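Local structure of beta-glucuronidase (uncultured Clostridium sp., 6U7J) at residues P298-G303 with R587-K592; K330-N335 with K570-R575; T489-W494 with D543-E548; V502-Y507 with K537-C542. The protein hydrolyses beta-glucuronides as a family 2 glycoside hydrolase from a gut Clostridium, probably reactivating estrogens by removing the glucuronic acid from their conjugates. One frame throughout, in Å; residues are numbered along the deposited sequence.

Interaction 1: residues P298-G303 with R587-K592; sequences PFYFKG and RERWRK
Arg589 is the first residue of the helical segment 587-592 to approach segment 298-303, and it does so with the end of an extended chain. Its NH1 lies 4.4 Å from Tyr300 OH, and the hydroxyl stands obliquely to the guanidinium. The two groups are linked through a shared acceptor rather than to each other: Glu548 OE1 takes a hydrogen bond from the tyrosine and a salt bridge from Arg589 NH1, while Arg589 NH2 has Asp540 as a further partner. Trp590 carries most of the contact. Lys302 slides across one face of its indole, the two side chains running in opposite directions. Lys302 CB stands 3.7 Å from the centroid of the five-membered ring and 5° off its normal, which defines a CH-pi contact. Further along the lysine, CD keeps to the ring at 3.8 Å from Trp590 CD1. A bend at chi3 (-61°) then turns the ammonium off the indole and toward the helix backbone, where Lys302 NZ donates to Trp590 O over 2.9 Å. The C=O...N angle is 135°, and the donor is tilted out of the carbonyl plane. The six-membered part of the indole meets backbone instead: Gly303 N lies over the same face as Lys302 CB, and Gly303 O comes to 3.3 Å from Trp590 CH2. Trp590 NE1 donates a hydrogen bond to Glu548 OE2. In the TIM barrel the C-terminal helix 581-592 thus covers strand 297-305 from outside, with strand 545-551 supplying Glu548 and helix 319-332 supplying Ile332 to the flank of Trp590.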
# COMPACT_ATOMS: atom_id res chain seq x y z
N PRO B 298 -13.50 21.56 35.92
CA PRO B 298 -14.12 21.05 34.69
C PRO B 298 -13.18 20.12 33.95
O PRO B 298 -11.96 20.33 33.89
CB PRO B 298 -14.41 22.32 33.88
CG PRO B 298 -14.27 23.46 34.85
CD PRO B 298 -13.25 23.01 35.85
N PHE B 299 -13.77 19.08 33.37
CA PHE B 299 -13.04 18.07 32.62
C PHE B 299 -13.68 17.97 31.25
O PHE B 299 -14.90 17.88 31.12
CB PHE B 299 -13.09 16.71 33.34
CG PHE B 299 -12.34 15.63 32.64
CD1 PHE B 299 -10.96 15.53 32.76
CD2 PHE B 299 -13.01 14.70 31.84
CE1 PHE B 299 -10.26 14.52 32.10
CE2 PHE B 299 -12.32 13.70 31.19
CZ PHE B 299 -10.94 13.61 31.32
N TYR B 300 -12.85 18.05 30.22
CA TYR B 300 -13.29 17.91 28.83
C TYR B 300 -12.70 16.61 28.31
O TYR B 300 -11.48 16.42 28.34
CB TYR B 300 -12.85 19.13 28.01
CG TYR B 300 -13.39 19.15 26.60
CD1 TYR B 300 -12.66 18.58 25.56
CD2 TYR B 300 -14.63 19.70 26.31
CE1 TYR B 300 -13.16 18.57 24.25
CE2 TYR B 300 -15.14 19.69 25.01
CZ TYR B 300 -14.39 19.12 23.99
OH TYR B 300 -14.86 19.12 22.70
N PHE B 301 -13.56 15.68 27.90
CA PHE B 301 -13.10 14.38 27.40
C PHE B 301 -12.43 14.55 26.03
O PHE B 301 -13.04 15.06 25.09
CB PHE B 301 -14.26 13.39 27.28
CG PHE B 301 -14.89 13.00 28.60
CD1 PHE B 301 -15.76 13.85 29.26
CD2 PHE B 301 -14.67 11.73 29.14
CE1 PHE B 301 -16.36 13.47 30.45
CE2 PHE B 301 -15.27 11.34 30.32
CZ PHE B 301 -16.11 12.22 30.98
N LYS B 302 -11.17 14.10 25.93
CA LYS B 302 -10.45 14.01 24.67
C LYS B 302 -9.91 12.60 24.53
O LYS B 302 -9.05 12.18 25.32
CB LYS B 302 -9.29 15.02 24.61
CG LYS B 302 -9.67 16.48 24.88
CD LYS B 302 -8.41 17.34 25.00
CE LYS B 302 -7.53 16.86 26.15
NZ LYS B 302 -6.24 17.58 26.20
N GLY B 303 -10.36 11.88 23.50
CA GLY B 303 -9.91 10.51 23.33
C GLY B 303 -10.70 9.73 22.30
O GLY B 303 -11.10 10.28 21.26
N ARG B 587 -3.31 15.67 17.40
CA ARG B 587 -2.37 15.93 18.49
C ARG B 587 -2.20 17.43 18.74
O ARG B 587 -2.24 17.88 19.89
CB ARG B 587 -1.01 15.28 18.19
CG ARG B 587 0.05 15.54 19.26
CD ARG B 587 1.33 14.69 19.14
NE ARG B 587 2.45 15.51 18.68
CZ ARG B 587 3.57 15.76 19.35
NH1 ARG B 587 4.49 16.53 18.80
NH2 ARG B 587 3.78 15.25 20.56
N GLU B 588 -2.01 18.21 17.67
CA GLU B 588 -1.81 19.65 17.85
C GLU B 588 -3.02 20.30 18.52
O GLU B 588 -2.86 21.18 19.36
CB GLU B 588 -1.51 20.34 16.52
CG GLU B 588 -0.14 19.97 15.93
CD GLU B 588 1.03 20.39 16.82
OE1 GLU B 588 1.22 21.61 17.04
OE2 GLU B 588 1.77 19.49 17.29
N ARG B 589 -4.23 19.88 18.16
CA ARG B 589 -5.40 20.40 18.86
C ARG B 589 -5.43 19.96 20.33
O ARG B 589 -5.47 20.79 21.24
CB ARG B 589 -6.66 19.95 18.12
CG ARG B 589 -7.96 20.20 18.86
CD ARG B 589 -9.07 19.64 18.02
NE ARG B 589 -10.38 19.63 18.67
CZ ARG B 589 -11.18 20.69 18.76
NH1 ARG B 589 -12.36 20.59 19.36
NH2 ARG B 589 -10.78 21.86 18.27
N TRP B 590 -5.39 18.65 20.58
CA TRP B 590 -5.60 18.18 21.96
C TRP B 590 -4.47 18.61 22.89
O TRP B 590 -4.72 18.88 24.07
CB TRP B 590 -5.75 16.66 22.01
CG TRP B 590 -7.10 16.16 21.54
CD1 TRP B 590 -8.21 16.91 21.28
CD2 TRP B 590 -7.45 14.80 21.26
NE1 TRP B 590 -9.24 16.10 20.85
CE2 TRP B 590 -8.80 14.80 20.84
CE3 TRP B 590 -6.76 13.59 21.32
CZ2 TRP B 590 -9.46 13.63 20.48
CZ3 TRP B 590 -7.42 12.42 20.95
CH2 TRP B 590 -8.76 12.45 20.55
N ARG B 591 -3.24 18.70 22.40
CA ARG B 591 -2.16 19.13 23.28
C ARG B 591 -2.25 20.61 23.64
O ARG B 591 -1.66 21.02 24.63
CB ARG B 591 -0.80 18.83 22.65
CG ARG B 591 -0.46 17.34 22.70
CD ARG B 591 1.03 17.06 22.50
NE ARG B 591 1.41 15.82 23.18
CZ ARG B 591 2.02 15.76 24.36
NH1 ARG B 591 2.33 14.58 24.89
NH2 ARG B 591 2.33 16.88 25.00
N LYS B 592 -2.98 21.41 22.86
CA LYS B 592 -3.16 22.81 23.23
C LYS B 592 -4.42 23.05 24.06
O LYS B 592 -4.59 24.15 24.59
CB LYS B 592 -3.19 23.71 21.99
CG LYS B 592 -1.80 24.05 21.41
CD LYS B 592 -0.97 22.79 21.06
CE LYS B 592 0.41 23.09 20.48
NZ LYS B 592 1.40 23.30 21.57

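Interaction 2: residues K330-N335 with K570-R575; sequences KWIGAN and KGIFTR
Ile332 brings its CD1 methyl against two side chains of segment 570-575, lying 4.0 Å from Ile572 CG2 and 4.0 Å from Phe573 CZ. The contact belongs to the TIM barrel: it sets the last turn of helix 319-332 against the long loop that joins strand 545-551 to helix 581-592. The reach of the methyl follows from its torsions, because CG1 of Ile332 is anti to the backbone N (chi1 -154°) and chi2 is extended as well, which projects CD1 away from the helix. The side chains of Ile332 and Ile572 run roughly perpendicular, whereas Phe573 and Ile332 point at one another from their two backbones. Trp331 adds a second touch beside it. Its CZ3 meets the edge of the Phe573 ring close to the plane of that ring, 4.1 Å from Phe573 CZ, and Phe573 CZ lies obliquely to the indole. All four side chains are buried, and no hydrogen bond crosses the contact; its cohesion is apolar. Ile586 of helix 581-592 packs on both isoleucines, and the indole of Trp331 also touches Thr66 of a second subunit and Leu518 of a third, placing it where subunits meet. Nearby, Asn568 and Lys570 fall in the Asn-x-Lys sequence motif characteristic of beta-glucuronidases. Behind the touching residues the helix closes in a Schellman motif at Gly333, whose phi is positive (87°) and whose N bonds back to Lys330 O over 3.3 Å.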
# COMPACT_ATOMS: atom_id res chain seq x y z
N LYS B 330 -1.07 9.11 25.33
CA LYS B 330 -0.33 10.21 25.92
C LYS B 330 0.29 11.09 24.84
O LYS B 330 0.29 12.32 24.95
CB LYS B 330 0.74 9.67 26.86
CG LYS B 330 1.58 10.76 27.53
CD LYS B 330 2.77 10.13 28.23
CE LYS B 330 3.50 11.14 29.09
NZ LYS B 330 2.60 11.66 30.17
N TRP B 331 0.81 10.48 23.78
CA TRP B 331 1.47 11.24 22.72
C TRP B 331 0.47 12.14 22.00
O TRP B 331 0.73 13.32 21.77
CB TRP B 331 2.17 10.30 21.74
CG TRP B 331 2.69 10.96 20.48
CD1 TRP B 331 3.91 11.58 20.31
CD2 TRP B 331 2.03 11.04 19.22
NE1 TRP B 331 4.03 12.04 19.03
CE2 TRP B 331 2.89 11.73 18.33
CE3 TRP B 331 0.79 10.59 18.75
CZ2 TRP B 331 2.54 11.98 17.01
CZ3 TRP B 331 0.44 10.85 17.43
CH2 TRP B 331 1.32 11.54 16.57
N ILE B 332 -0.71 11.60 21.68
CA ILE B 332 -1.70 12.37 20.94
C ILE B 332 -2.42 13.39 21.80
O ILE B 332 -3.17 14.21 21.26
CB ILE B 332 -2.72 11.43 20.27
CG1 ILE B 332 -3.33 12.09 19.02
CG2 ILE B 332 -3.76 10.97 21.28
CD1 ILE B 332 -3.98 11.14 18.03
N GLY B 333 -2.20 13.38 23.12
CA GLY B 333 -2.88 14.31 24.01
C GLY B 333 -4.24 13.85 24.50
O GLY B 333 -5.00 14.66 25.04
N ALA B 334 -4.58 12.58 24.30
CA ALA B 334 -5.85 12.09 24.81
C ALA B 334 -5.80 12.02 26.34
O ALA B 334 -4.72 11.93 26.95
CB ALA B 334 -6.16 10.71 24.22
N ASN B 335 -6.97 12.10 26.97
CA ASN B 335 -7.06 11.96 28.41
C ASN B 335 -8.06 10.90 28.85
O ASN B 335 -8.26 10.72 30.06
CB ASN B 335 -7.40 13.31 29.08
CG ASN B 335 -8.75 13.87 28.65
OD1 ASN B 335 -9.58 13.16 28.07
ND2 ASN B 335 -8.97 15.15 28.92
N LYS B 570 -11.64 3.25 10.13
CA LYS B 570 -11.76 4.57 10.74
C LYS B 570 -10.70 4.85 11.79
O LYS B 570 -10.71 5.94 12.38
CB LYS B 570 -13.15 4.77 11.38
CG LYS B 570 -14.32 4.61 10.42
CD LYS B 570 -15.57 5.29 10.98
CE LYS B 570 -16.71 5.24 9.97
NZ LYS B 570 -17.00 3.83 9.62
N GLY B 571 -9.80 3.90 12.05
CA GLY B 571 -8.70 4.14 12.97
C GLY B 571 -7.91 5.41 12.68
O GLY B 571 -7.65 5.74 11.51
N ILE B 572 -7.57 6.15 13.73
CA ILE B 572 -6.59 7.22 13.64
C ILE B 572 -5.20 6.61 13.56
O ILE B 572 -4.29 7.18 12.94
CB ILE B 572 -6.73 8.18 14.85
CG1 ILE B 572 -7.93 9.12 14.66
CG2 ILE B 572 -5.51 9.03 15.05
CD1 ILE B 572 -8.08 9.66 13.23
N PHE B 573 -5.02 5.43 14.15
CA PHE B 573 -3.82 4.62 14.01
C PHE B 573 -4.13 3.35 13.21
O PHE B 573 -5.29 2.90 13.13
CB PHE B 573 -3.26 4.26 15.39
CG PHE B 573 -2.85 5.45 16.21
CD1 PHE B 573 -1.58 6.00 16.07
CD2 PHE B 573 -3.72 6.00 17.14
CE1 PHE B 573 -1.19 7.10 16.83
CE2 PHE B 573 -3.34 7.10 17.92
CZ PHE B 573 -2.08 7.66 17.75
N THR B 574 -3.10 2.76 12.61
CA THR B 574 -3.32 1.48 11.94
C THR B 574 -3.52 0.39 12.97
O THR B 574 -3.36 0.60 14.19
CB THR B 574 -2.13 1.14 11.04
OG1 THR B 574 -0.98 0.89 11.87
CG2 THR B 574 -1.82 2.31 10.06
N ARG B 575 -3.88 -0.81 12.49
CA ARG B 575 -4.03 -1.94 13.42
C ARG B 575 -2.70 -2.22 14.10
O ARG B 575 -2.68 -2.72 15.24
CB ARG B 575 -4.54 -3.19 12.70
CG ARG B 575 -5.13 -4.27 13.64
CD ARG B 575 -5.96 -5.27 12.85
NE ARG B 575 -6.83 -6.12 13.67
CZ ARG B 575 -7.07 -7.40 13.43
NH1 ARG B 575 -6.48 -8.01 12.41
NH2 ARG B 575 -7.90 -8.07 14.21

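Interaction 3: residues T489-W494 with D543-E548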
# COMPACT_ATOMS: atom_id res chain seq x y z
N THR B 489 -26.09 22.13 14.21
CA THR B 489 -27.55 22.09 14.32
C THR B 489 -28.00 20.91 15.16
O THR B 489 -28.85 21.04 16.04
CB THR B 489 -28.17 22.03 12.93
OG1 THR B 489 -27.92 23.25 12.23
CG2 THR B 489 -29.67 21.81 13.03
N ASP B 490 -27.42 19.73 14.90
CA ASP B 490 -27.84 18.55 15.66
C ASP B 490 -27.45 18.69 17.13
O ASP B 490 -28.26 18.39 18.01
CB ASP B 490 -27.23 17.29 15.04
CG ASP B 490 -27.99 16.03 15.43
OD1 ASP B 490 -29.19 15.93 15.10
OD2 ASP B 490 -27.39 15.15 16.07
N LEU B 491 -26.23 19.16 17.40
CA LEU B 491 -25.79 19.36 18.77
C LEU B 491 -26.77 20.23 19.54
O LEU B 491 -27.12 19.93 20.70
CB LEU B 491 -24.41 20.00 18.79
CG LEU B 491 -23.21 19.13 18.43
CD1 LEU B 491 -21.96 19.99 18.41
CD2 LEU B 491 -23.10 18.00 19.45
N ILE B 492 -27.24 21.31 18.92
CA ILE B 492 -28.09 22.26 19.63
C ILE B 492 -29.46 21.64 19.89
O ILE B 492 -30.05 21.86 20.96
CB ILE B 492 -28.17 23.59 18.86
CG1 ILE B 492 -26.80 24.28 18.86
CG2 ILE B 492 -29.20 24.51 19.49
CD1 ILE B 492 -26.74 25.50 17.96
N LYS B 493 -29.97 20.85 18.95
CA LYS B 493 -31.24 20.15 19.17
C LYS B 493 -31.15 19.17 20.34
O LYS B 493 -32.09 19.06 21.15
CB LYS B 493 -31.69 19.44 17.89
CG LYS B 493 -32.00 20.42 16.76
CD LYS B 493 -32.85 19.82 15.64
CE LYS B 493 -32.14 18.68 14.94
NZ LYS B 493 -32.77 18.32 13.64
N TRP B 494 -30.03 18.44 20.47
CA TRP B 494 -29.88 17.51 21.59
C TRP B 494 -29.83 18.25 22.92
O TRP B 494 -30.38 17.77 23.93
CB TRP B 494 -28.62 16.65 21.41
CG TRP B 494 -28.74 15.53 20.40
CD1 TRP B 494 -28.25 15.53 19.12
CD2 TRP B 494 -29.37 14.26 20.58
NE1 TRP B 494 -28.54 14.34 18.50
CE2 TRP B 494 -29.23 13.55 19.37
CE3 TRP B 494 -30.05 13.66 21.65
CZ2 TRP B 494 -29.74 12.26 19.20
CZ3 TRP B 494 -30.56 12.38 21.47
CH2 TRP B 494 -30.41 11.70 20.26
N ASP B 543 -21.21 25.59 23.87
CA ASP B 543 -20.66 25.65 25.22
C ASP B 543 -21.11 24.49 26.11
O ASP B 543 -20.61 24.36 27.23
CB ASP B 543 -21.02 26.98 25.90
CG ASP B 543 -22.52 27.18 26.14
OD1 ASP B 543 -23.35 26.39 25.65
OD2 ASP B 543 -22.88 28.16 26.83
N PHE B 544 -22.03 23.65 25.64
CA PHE B 544 -22.55 22.54 26.43
C PHE B 544 -21.88 21.21 26.09
O PHE B 544 -22.26 20.17 26.64
CB PHE B 544 -24.06 22.43 26.22
CG PHE B 544 -24.45 22.34 24.78
CD1 PHE B 544 -24.47 21.11 24.13
CD2 PHE B 544 -24.76 23.48 24.06
CE1 PHE B 544 -24.81 21.02 22.80
CE2 PHE B 544 -25.11 23.39 22.71
CZ PHE B 544 -25.14 22.15 22.08
N VAL B 545 -20.89 21.21 25.21
CA VAL B 545 -20.22 19.99 24.80
C VAL B 545 -19.06 19.72 25.76
O VAL B 545 -18.18 20.57 25.93
CB VAL B 545 -19.75 20.09 23.34
CG1 VAL B 545 -18.69 19.05 23.03
CG2 VAL B 545 -20.94 19.93 22.40
N ILE B 546 -19.07 18.57 26.42
CA ILE B 546 -18.05 18.30 27.43
C ILE B 546 -17.05 17.24 26.98
O ILE B 546 -16.20 16.81 27.78
CB ILE B 546 -18.67 17.91 28.79
CG1 ILE B 546 -19.69 16.79 28.61
CG2 ILE B 546 -19.33 19.12 29.43
CD1 ILE B 546 -19.88 15.93 29.87
N GLY B 547 -17.10 16.80 25.73
CA GLY B 547 -16.08 15.88 25.27
C GLY B 547 -16.26 15.51 23.81
O GLY B 547 -17.33 15.67 23.22
N GLU B 548 -15.16 15.00 23.25
CA GLU B 548 -15.13 14.52 21.88
C GLU B 548 -14.34 13.23 21.84
O GLU B 548 -13.18 13.17 22.29
CB GLU B 548 -14.52 15.57 20.93
CG GLU B 548 -13.03 15.87 21.16
CD GLU B 548 -12.59 17.20 20.53
OE1 GLU B 548 -13.28 18.22 20.74
OE2 GLU B 548 -11.55 17.21 19.82
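The Phe544 ring approaches helix 480-498 with its far end, and the helix backbone stands obliquely to it: Leu491 O is 3.3 Å from Phe544 CZ, and Ile492 CA is 3.8 Å from the same atom. His495, one turn further along the helix, stacks with this ring. The other flat group, the Trp494 indole, leads away from segment 543-548. At its edge, in the ring plane, NE1 donates to Asp490 OD2 over 2.8 Å with an N-H...O angle of 132°; the carboxylate receives it from well above its own plane, and Arg469 also forms a salt bridge to this oxygen. Phe544 gets its reach from chi1 of 54°, which sets CG between the backbone N and the carbonyl carbon and sends the ring to the helix. Side chains fill in around it. Leu491 CB lies 4.0 Å from Phe544 CZ, and both leucine methyls meet one branch of Val545, with CD1 at 4.1 Å from Val545 CG2, the two side chains lying nearly square to each other. The leucine continues onto Val502 and Val504 of the next strand, binding helix 480-498 to the outer face of the TIM barrel. No hydrogen bond spans the two segments: the end of the phenylalanine ring merely lies beside the Leu491 carbonyl oxygen, and the join rests on apolar and van der Waals contacts.

Interaction 4: residues V502-Y507 with K537-C542; sequences VIVTEY and KAMDEC
Met539 reaches segment 502-507 through an extended chi2 followed by a bend at chi3 (-109°), which lays the sulfur against Val504 and turns the terminal methyl toward Tyr507. On the other side, chi1 of Tyr507 is near +60° (65°), which swings the ring out from the strand end to face the helix. Met539 CE then lies over one face, offset toward the hydroxyl end: it is 3.5 Å from Tyr507 CZ and 3.7 Å from Tyr507 OH. Measured to the ring centroid, CE stands at 3.9 Å and 27° off the normal, a CH-pi contact. The sulfur is above the same ring but more distant, with SD 5.3 Å from the centroid, and this makes the pair a Met-aromatic contact led by the methyl. Val504 provides the second surface; its CG2 touches Met539 SD at 3.6 Å and Met539 CG at 4.0 Å. All three residues are buried, and the tyrosine hydroxyl is hydrogen-bonded to Asn536 OD1, one helical turn before Met539, a bond that restrains the hydroxyl end of the ring. The contact lies within a beta-alpha-beta unit of the TIM barrel, in which helix 525-540 packs on strand 502-506 before the chain enters the parallel neighbour 545-551; Leu491 of helix 480-498 touches both Val504 and Met539 and packs beside them.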
# COMPACT_ATOMS: atom_id res chain seq x y z
N VAL B 502 -23.29 17.31 26.60
CA VAL B 502 -23.23 16.42 25.45
C VAL B 502 -21.77 16.02 25.20
O VAL B 502 -20.87 16.87 25.23
CB VAL B 502 -23.82 17.07 24.19
CG1 VAL B 502 -23.71 16.12 23.00
CG2 VAL B 502 -25.28 17.45 24.42
N ILE B 503 -21.56 14.73 24.97
CA ILE B 503 -20.32 14.19 24.43
C ILE B 503 -20.63 13.63 23.05
O ILE B 503 -21.63 12.94 22.86
CB ILE B 503 -19.74 13.09 25.34
CG1 ILE B 503 -19.47 13.61 26.74
CG2 ILE B 503 -18.46 12.51 24.75
CD1 ILE B 503 -19.07 12.51 27.69
N VAL B 504 -19.78 13.96 22.07
CA VAL B 504 -19.83 13.29 20.77
C VAL B 504 -18.95 12.05 20.93
O VAL B 504 -17.72 12.13 20.90
CB VAL B 504 -19.37 14.18 19.62
CG1 VAL B 504 -19.46 13.42 18.29
CG2 VAL B 504 -20.21 15.47 19.55
N THR B 505 -19.59 10.91 21.16
CA THR B 505 -18.85 9.71 21.53
C THR B 505 -18.24 9.00 20.32
O THR B 505 -17.37 8.13 20.51
CB THR B 505 -19.75 8.74 22.32
OG1 THR B 505 -21.08 8.77 21.79
CG2 THR B 505 -19.79 9.12 23.82
N GLU B 506 -18.65 9.36 19.11
CA GLU B 506 -18.13 8.76 17.88
C GLU B 506 -18.29 9.75 16.74
O GLU B 506 -19.35 10.38 16.61
CB GLU B 506 -18.86 7.44 17.52
CG GLU B 506 -18.59 6.24 18.43
CD GLU B 506 -19.24 4.95 17.93
OE1 GLU B 506 -19.54 4.86 16.73
OE2 GLU B 506 -19.49 4.03 18.75
N TYR B 507 -17.25 9.87 15.92
CA TYR B 507 -17.29 10.56 14.63
C TYR B 507 -15.97 10.27 13.91
O TYR B 507 -14.94 10.06 14.55
CB TYR B 507 -17.50 12.07 14.81
CG TYR B 507 -16.39 12.84 15.51
CD1 TYR B 507 -16.07 12.61 16.84
CD2 TYR B 507 -15.68 13.84 14.83
CE1 TYR B 507 -15.06 13.34 17.48
CE2 TYR B 507 -14.68 14.57 15.45
CZ TYR B 507 -14.38 14.33 16.77
OH TYR B 507 -13.38 15.06 17.38
N LYS B 537 -15.03 21.92 14.54
CA LYS B 537 -15.48 23.30 14.45
C LYS B 537 -16.87 23.46 15.04
O LYS B 537 -17.15 24.42 15.76
CB LYS B 537 -15.46 23.76 13.00
CG LYS B 537 -15.63 25.25 12.83
CD LYS B 537 -15.73 25.62 11.36
CE LYS B 537 -16.89 26.59 11.13
NZ LYS B 537 -16.47 27.79 10.35
N ALA B 538 -17.76 22.51 14.74
CA ALA B 538 -19.12 22.56 15.27
C ALA B 538 -19.13 22.53 16.79
O ALA B 538 -19.77 23.36 17.44
CB ALA B 538 -19.95 21.40 14.70
N MET B 539 -18.41 21.57 17.38
CA MET B 539 -18.41 21.44 18.83
C MET B 539 -17.77 22.64 19.51
O MET B 539 -18.18 23.02 20.61
CB MET B 539 -17.67 20.16 19.23
CG MET B 539 -18.26 18.89 18.65
SD MET B 539 -17.28 17.46 19.19
CE MET B 539 -16.46 17.03 17.64
N ASP B 540 -16.78 23.25 18.87
CA ASP B 540 -16.13 24.41 19.46
C ASP B 540 -17.07 25.60 19.59
O ASP B 540 -16.81 26.50 20.39
CB ASP B 540 -14.90 24.78 18.64
CG ASP B 540 -13.72 23.88 18.93
OD1 ASP B 540 -13.79 23.13 19.94
OD2 ASP B 540 -12.74 23.91 18.16
N GLU B 541 -18.18 25.62 18.84
CA GLU B 541 -19.16 26.69 18.94
C GLU B 541 -20.31 26.38 19.90
O GLU B 541 -21.26 27.16 19.98
CB GLU B 541 -19.71 27.02 17.55
CG GLU B 541 -18.65 27.63 16.66
CD GLU B 541 -19.17 28.09 15.31
OE1 GLU B 541 -20.41 28.05 15.07
OE2 GLU B 541 -18.32 28.48 14.48
N CYS B 542 -20.24 25.27 20.63
CA CYS B 542 -21.29 24.85 21.55
C CYS B 542 -20.70 24.76 22.96
O CYS B 542 -19.83 23.93 23.22
CB CYS B 542 -21.87 23.50 21.14
SG CYS B 542 -22.66 23.49 19.52

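Overall arrangement
From the N-terminal side, the chain leaves 298-303, 330-335, 489-494 and 502-507 in turn and meets their partners in exactly reverse order. Interaction 4 closes the innermost loop at 537-542, interaction 3 the next at 543-548, interaction 2 at 570-575, and interaction 1 the outermost at 587-592; all four nest and none cross. Interactions 3 and 4 lie about 5 Å apart between centres and share the pairing of strands 502-506 and 545-551. Strand 545-551 also borders 297-305, and interaction 1 joins the first strand of the barrel to the C-terminal helix, beside the last strand. Interaction 2 touches interaction 1 through Asn335 and through the end of helix 319-332, but not interactions 3 or 4.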